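Local coordinates for protein probable transcriptional regulator (Rhodococcus jostii, PDB 3ON2) that is of unknown function in detail but probably binds DNA as a transcriptional regulator of the TetR family, at residues A[14-17]-A[18-22]; A[137-140]-A[141-145]. One frame throughout, in Å; residues are numbered along the deposited sequence. Where two conformers were deposited one is given.

Interaction 1: A[14-17]-A[18-22]; sequences RRVL and LARAE
From Arg14 to Leu17, each backbone carbonyl receives the N-H of the residue four positions on, with Leu18 N 3.0 Å from Arg14 O and Arg20 N aimed almost straight at Val16 O (174° at the hydrogen), the repeat of a regular alpha-helix, here helix 13-28 of the TetR-type DNA-binding domain. On this frame the side chains meet at i to i+4 and i to i+3. Arg14 runs out extended, its CG anti to the backbone N (chi1 -178°), and this brings one face of the guanidinium over Leu18, whose CD1 lies 3.4 Å from NH1, offset toward the rim of the group. Arg15 instead folds at chi2 and chi3, which carries its head across the Leu18 side chain at about a right angle, a placement that is doubtful because it belongs to one of two conformers. Beyond it, Val16 CG1 meets the edge of the Arg20 guanidinium, 3.8 Å from NE, the two side chains running side by side. Leu17 and Ala21 share Leu38 of helix 35-41, while Leu18 also packs on Phe53, Ala62 and Leu63, the first two of which Arg14 touches as well. With an alanine here in place of the arginine, Leu18 CD1 is likely to lose the guanidinium face over it, and a gap to open beside Phe53 and Ala62. Arg14 thus meets Leu18 through the flat face of its guanidinium, with no polar bond to it, while the hydrogen bonds between the segments are carried by the backbone.

Interaction 2: A[137-140]-A[141-145]; sequences RIVT and EAQAA
Arg137 and Glu141 meet one helical turn apart near the C-terminal end of helix 122-144, in the all-helical C-terminal domain of a TetR-like fold. The backbone bonds come first: four i to i+4 hydrogen bonds join the segments, from Glu141 N to Arg137 O (2.8 Å) through Ala144 N to Thr140 O. The bond of Ala142 N keeps the spacing but comes from above the plane of the Ile138 carbonyl. Among charged groups, Arg137 and Glu141 form no salt bridge: NE and OE2 stay 5.1 Å apart, and the guanidinium and carboxylate planes are turned 53° against each other. Glu141 OE1 pairs instead with Arg89 of helix 86-103, which ties the two helices together. Polar ends also look elsewhere: Thr140 OG1, set beside its own backbone N by a chi1 of -54°, bonds Val136 O, and Gln143 NE2 bonds the carbonyls of Gly149 and Gly151 in the loop that follows the helix. Apolar contacts complete the account. Ile138 and Ala142 pack on Phe90, whereas Val139 touches Ile156 and approaches a bound polyether, probably from the crystallisation liquor, that may mark a pocket. Between the two charged side chains the touching is alongside and largely aliphatic on the arginine's part, with Glu141 OE2 lying 3.5 Å from Arg137 CG and 3.7 Å from Arg137 CD.

The two interactions make a worked example of one helical repeat in two different surroundings. Each joins successive turns of a single helix, but the helices differ: residues 14-22 belong to helix 13-28 of the DNA-binding part, residues 137-145 to helix 122-144 of the C-terminal domain. Their centres stand 38 Å apart on opposite sides of the chain's centre, and they do not touch. Both are partly buried. Interaction 1 has a leucine at its heart, flanked by arginines; interaction 2 is more exposed, and its buried residues are the apolar ones facing neighbouring helices. Glu22, at the end of its segment and not part of the contact, pairs with Arg70 of helix 56-81, a parallel to the Glu141 bridge.

Interaction 1: A[14-17]-A[18-22]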
loop_
_atom_site.group_PDB
_atom_site.type_symbol
_atom_site.label_atom_id
_atom_site.label_comp_id
_atom_site.label_asym_id
_atom_site.label_seq_id
_atom_site.Cartn_x
_atom_site.Cartn_y
_atom_site.Cartn_z
ATOM N N ARG A 14 -21.320 3.937 -3.741
ATOM C CA ARG A 14 -20.082 3.745 -3.011
ATOM C C ARG A 14 -18.909 3.534 -3.962
ATOM O O ARG A 14 -17.875 4.194 -3.850
ATOM C CB ARG A 14 -20.200 2.534 -2.085
ATOM C CG ARG A 14 -18.959 2.316 -1.252
ATOM C CD ARG A 14 -19.051 1.039 -0.436
ATOM N NE ARG A 14 -18.081 1.147 0.630
ATOM C CZ ARG A 14 -16.825 0.722 0.568
ATOM N NH1 ARG A 14 -16.373 0.077 -0.500
ATOM N NH2 ARG A 14 -16.038 0.918 1.612
ATOM N N ARG A 15 -19.059 2.598 -4.891
ATOM C CA ARG A 15 -17.961 2.281 -5.802
ATOM C C ARG A 15 -17.654 3.451 -6.732
ATOM O O ARG A 15 -16.494 3.797 -6.927
ATOM C CB ARG A 15 -18.269 1.042 -6.629
ATOM C CG ARG A 15 -17.255 0.821 -7.754
ATOM C CD ARG A 15 -15.906 0.386 -7.214
ATOM N NE ARG A 15 -14.972 1.493 -7.006
ATOM C CZ ARG A 15 -14.153 1.557 -5.969
ATOM N NH1 ARG A 15 -14.174 0.600 -5.032
ATOM N NH2 ARG A 15 -13.319 2.575 -5.859
ATOM N N VAL A 16 -18.702 4.061 -7.284
ATOM C CA VAL A 16 -18.527 5.158 -8.243
ATOM C C VAL A 16 -17.816 6.322 -7.548
ATOM O O VAL A 16 -16.869 6.876 -8.076
ATOM C CB VAL A 16 -19.905 5.656 -8.794
ATOM C CG1 VAL A 16 -19.722 6.874 -9.693
ATOM C CG2 VAL A 16 -20.610 4.559 -9.550
ATOM N N LEU A 17 -18.298 6.682 -6.358
ATOM C CA LEU A 17 -17.688 7.791 -5.600
ATOM C C LEU A 17 -16.256 7.517 -5.207
ATOM O O LEU A 17 -15.437 8.414 -5.276
ATOM C CB LEU A 17 -18.509 8.177 -4.375
ATOM C CG LEU A 17 -19.790 8.939 -4.738
ATOM C CD1 LEU A 17 -20.583 9.231 -3.484
ATOM C CD2 LEU A 17 -19.455 10.247 -5.438
ATOM N N LEU A 18 -15.953 6.283 -4.815
ATOM C CA LEU A 18 -14.580 5.935 -4.463
ATOM C C LEU A 18 -13.638 6.009 -5.667
ATOM O O LEU A 18 -12.499 6.450 -5.523
ATOM C CB LEU A 18 -14.486 4.549 -3.813
ATOM C CG LEU A 18 -14.801 4.376 -2.330
ATOM C CD1 LEU A 18 -15.023 2.887 -1.929
ATOM C CD2 LEU A 18 -13.682 5.009 -1.494
ATOM N N ALA A 19 -14.092 5.574 -6.837
ATOM C CA ALA A 19 -13.240 5.663 -8.040
ATOM C C ALA A 19 -12.956 7.135 -8.448
ATOM O O ALA A 19 -11.824 7.514 -8.778
ATOM C CB ALA A 19 -13.872 4.909 -9.198
ATOM N N ARG A 20 -13.998 7.955 -8.424
ATOM C CA ARG A 20 -13.855 9.397 -8.653
ATOM C C ARG A 20 -12.958 10.082 -7.605
ATOM O O ARG A 20 -12.094 10.896 -7.964
ATOM C CB ARG A 20 -15.237 10.052 -8.650
ATOM C CG ARG A 20 -15.995 9.920 -9.946
ATOM C CD ARG A 20 -17.418 10.418 -9.800
ATOM N NE ARG A 20 -18.222 10.155 -10.999
ATOM C CZ ARG A 20 -18.333 10.992 -12.029
ATOM N NH1 ARG A 20 -17.681 12.152 -12.017
ATOM N NH2 ARG A 20 -19.087 10.664 -13.074
ATOM N N ALA A 21 -13.158 9.759 -6.316
ATOM C CA ALA A 21 -12.360 10.355 -5.237
ATOM C C ALA A 21 -10.891 10.054 -5.404
ATOM O O ALA A 21 -10.048 10.936 -5.198
ATOM C CB ALA A 21 -12.839 9.878 -3.856
ATOM N N GLU A 22 -10.587 8.809 -5.785
ATOM C CA GLU A 22 -9.193 8.393 -5.968
ATOM C C GLU A 22 -8.586 9.176 -7.126
ATOM O O GLU A 22 -7.452 9.639 -7.024
ATOM C CB GLU A 22 -9.068 6.888 -6.197
ATOM C CG GLU A 22 -7.611 6.418 -6.088
ATOM C CD GLU A 22 -7.435 4.906 -6.160
ATOM O OE1 GLU A 22 -8.408 4.178 -5.874
ATOM O OE2 GLU A 22 -6.313 4.455 -6.496
#

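Interaction 2: A[137-140]-A[141-145]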
loop_
_atom_site.group_PDB
_atom_site.type_symbol
_atom_site.label_atom_id
_atom_site.label_comp_id
_atom_site.label_asym_id
_atom_site.label_seq_id
_atom_site.Cartn_x
_atom_site.Cartn_y
_atom_site.Cartn_z
ATOM N N ARG A 137 4.876 -13.099 8.099
ATOM C CA ARG A 137 4.679 -14.541 7.816
ATOM C C ARG A 137 5.737 -15.080 6.851
ATOM O O ARG A 137 6.300 -16.133 7.106
ATOM C CB ARG A 137 3.239 -14.828 7.342
ATOM C CG ARG A 137 3.068 -15.909 6.249
ATOM C CD ARG A 137 1.588 -16.292 5.931
ATOM N NE ARG A 137 0.672 -15.171 5.631
ATOM C CZ ARG A 137 0.057 -14.424 6.558
ATOM N NH1 ARG A 137 0.281 -14.655 7.852
ATOM N NH2 ARG A 137 -0.770 -13.436 6.206
ATOM N N ILE A 138 6.043 -14.323 5.794
ATOM C CA ILE A 138 7.090 -14.658 4.822
ATOM C C ILE A 138 8.480 -14.724 5.479
ATOM O O ILE A 138 9.279 -15.601 5.145
ATOM C CB ILE A 138 7.148 -13.601 3.680
ATOM C CG1 ILE A 138 5.798 -13.475 2.942
ATOM C CG2 ILE A 138 8.295 -13.876 2.724
ATOM C CD1 ILE A 138 5.534 -14.518 1.877
ATOM N N VAL A 139 8.768 -13.780 6.381
ATOM C CA VAL A 139 10.025 -13.796 7.173
ATOM C C VAL A 139 10.050 -15.031 8.098
ATOM O O VAL A 139 11.050 -15.741 8.148
ATOM C CB VAL A 139 10.207 -12.476 8.005
ATOM C CG1 VAL A 139 11.374 -12.575 9.014
ATOM C CG2 VAL A 139 10.359 -11.230 7.084
ATOM N N THR A 140 8.950 -15.274 8.818
ATOM C CA THR A 140 8.836 -16.431 9.737
ATOM C C THR A 140 9.044 -17.737 8.979
ATOM O O THR A 140 9.807 -18.593 9.429
ATOM C CB THR A 140 7.486 -16.442 10.516
ATOM O OG1 THR A 140 7.329 -15.193 11.183
ATOM C CG2 THR A 140 7.439 -17.539 11.607
ATOM N N GLU A 141 8.398 -17.873 7.822
ATOM C CA GLU A 141 8.566 -19.051 6.951
ATOM C C GLU A 141 10.007 -19.196 6.498
ATOM O O GLU A 141 10.515 -20.312 6.384
ATOM C CB GLU A 141 7.627 -19.008 5.730
ATOM C CG GLU A 141 6.121 -19.083 6.078
ATOM C CD GLU A 141 5.175 -18.964 4.857
ATOM O OE1 GLU A 141 5.665 -18.802 3.715
ATOM O OE2 GLU A 141 3.925 -19.032 5.044
ATOM N N ALA A 142 10.675 -18.073 6.248
ATOM C CA ALA A 142 12.091 -18.095 5.848
ATOM C C ALA A 142 12.974 -18.590 6.980
ATOM O O ALA A 142 13.979 -19.278 6.755
ATOM C CB ALA A 142 12.559 -16.702 5.384
ATOM N N GLN A 143 12.605 -18.234 8.204
ATOM C CA GLN A 143 13.349 -18.707 9.367
ATOM C C GLN A 143 13.089 -20.187 9.624
ATOM O O GLN A 143 13.972 -20.878 10.105
ATOM C CB GLN A 143 12.977 -17.910 10.593
ATOM C CG GLN A 143 13.532 -16.517 10.577
ATOM C CD GLN A 143 13.010 -15.710 11.706
ATOM O OE1 GLN A 143 11.811 -15.697 11.955
ATOM N NE2 GLN A 143 13.895 -14.991 12.381
ATOM N N ALA A 144 11.877 -20.656 9.328
ATOM C CA ALA A 144 11.522 -22.076 9.479
ATOM C C ALA A 144 12.173 -22.934 8.402
ATOM O O ALA A 144 12.572 -24.072 8.657
ATOM C CB ALA A 144 10.013 -22.256 9.476
ATOM N N ALA A 145 12.298 -22.393 7.194
ATOM C CA ALA A 145 13.055 -23.070 6.146
ATOM C C ALA A 145 14.568 -23.056 6.423
ATOM O O ALA A 145 15.332 -23.759 5.750
ATOM C CB ALA A 145 12.757 -22.467 4.790
#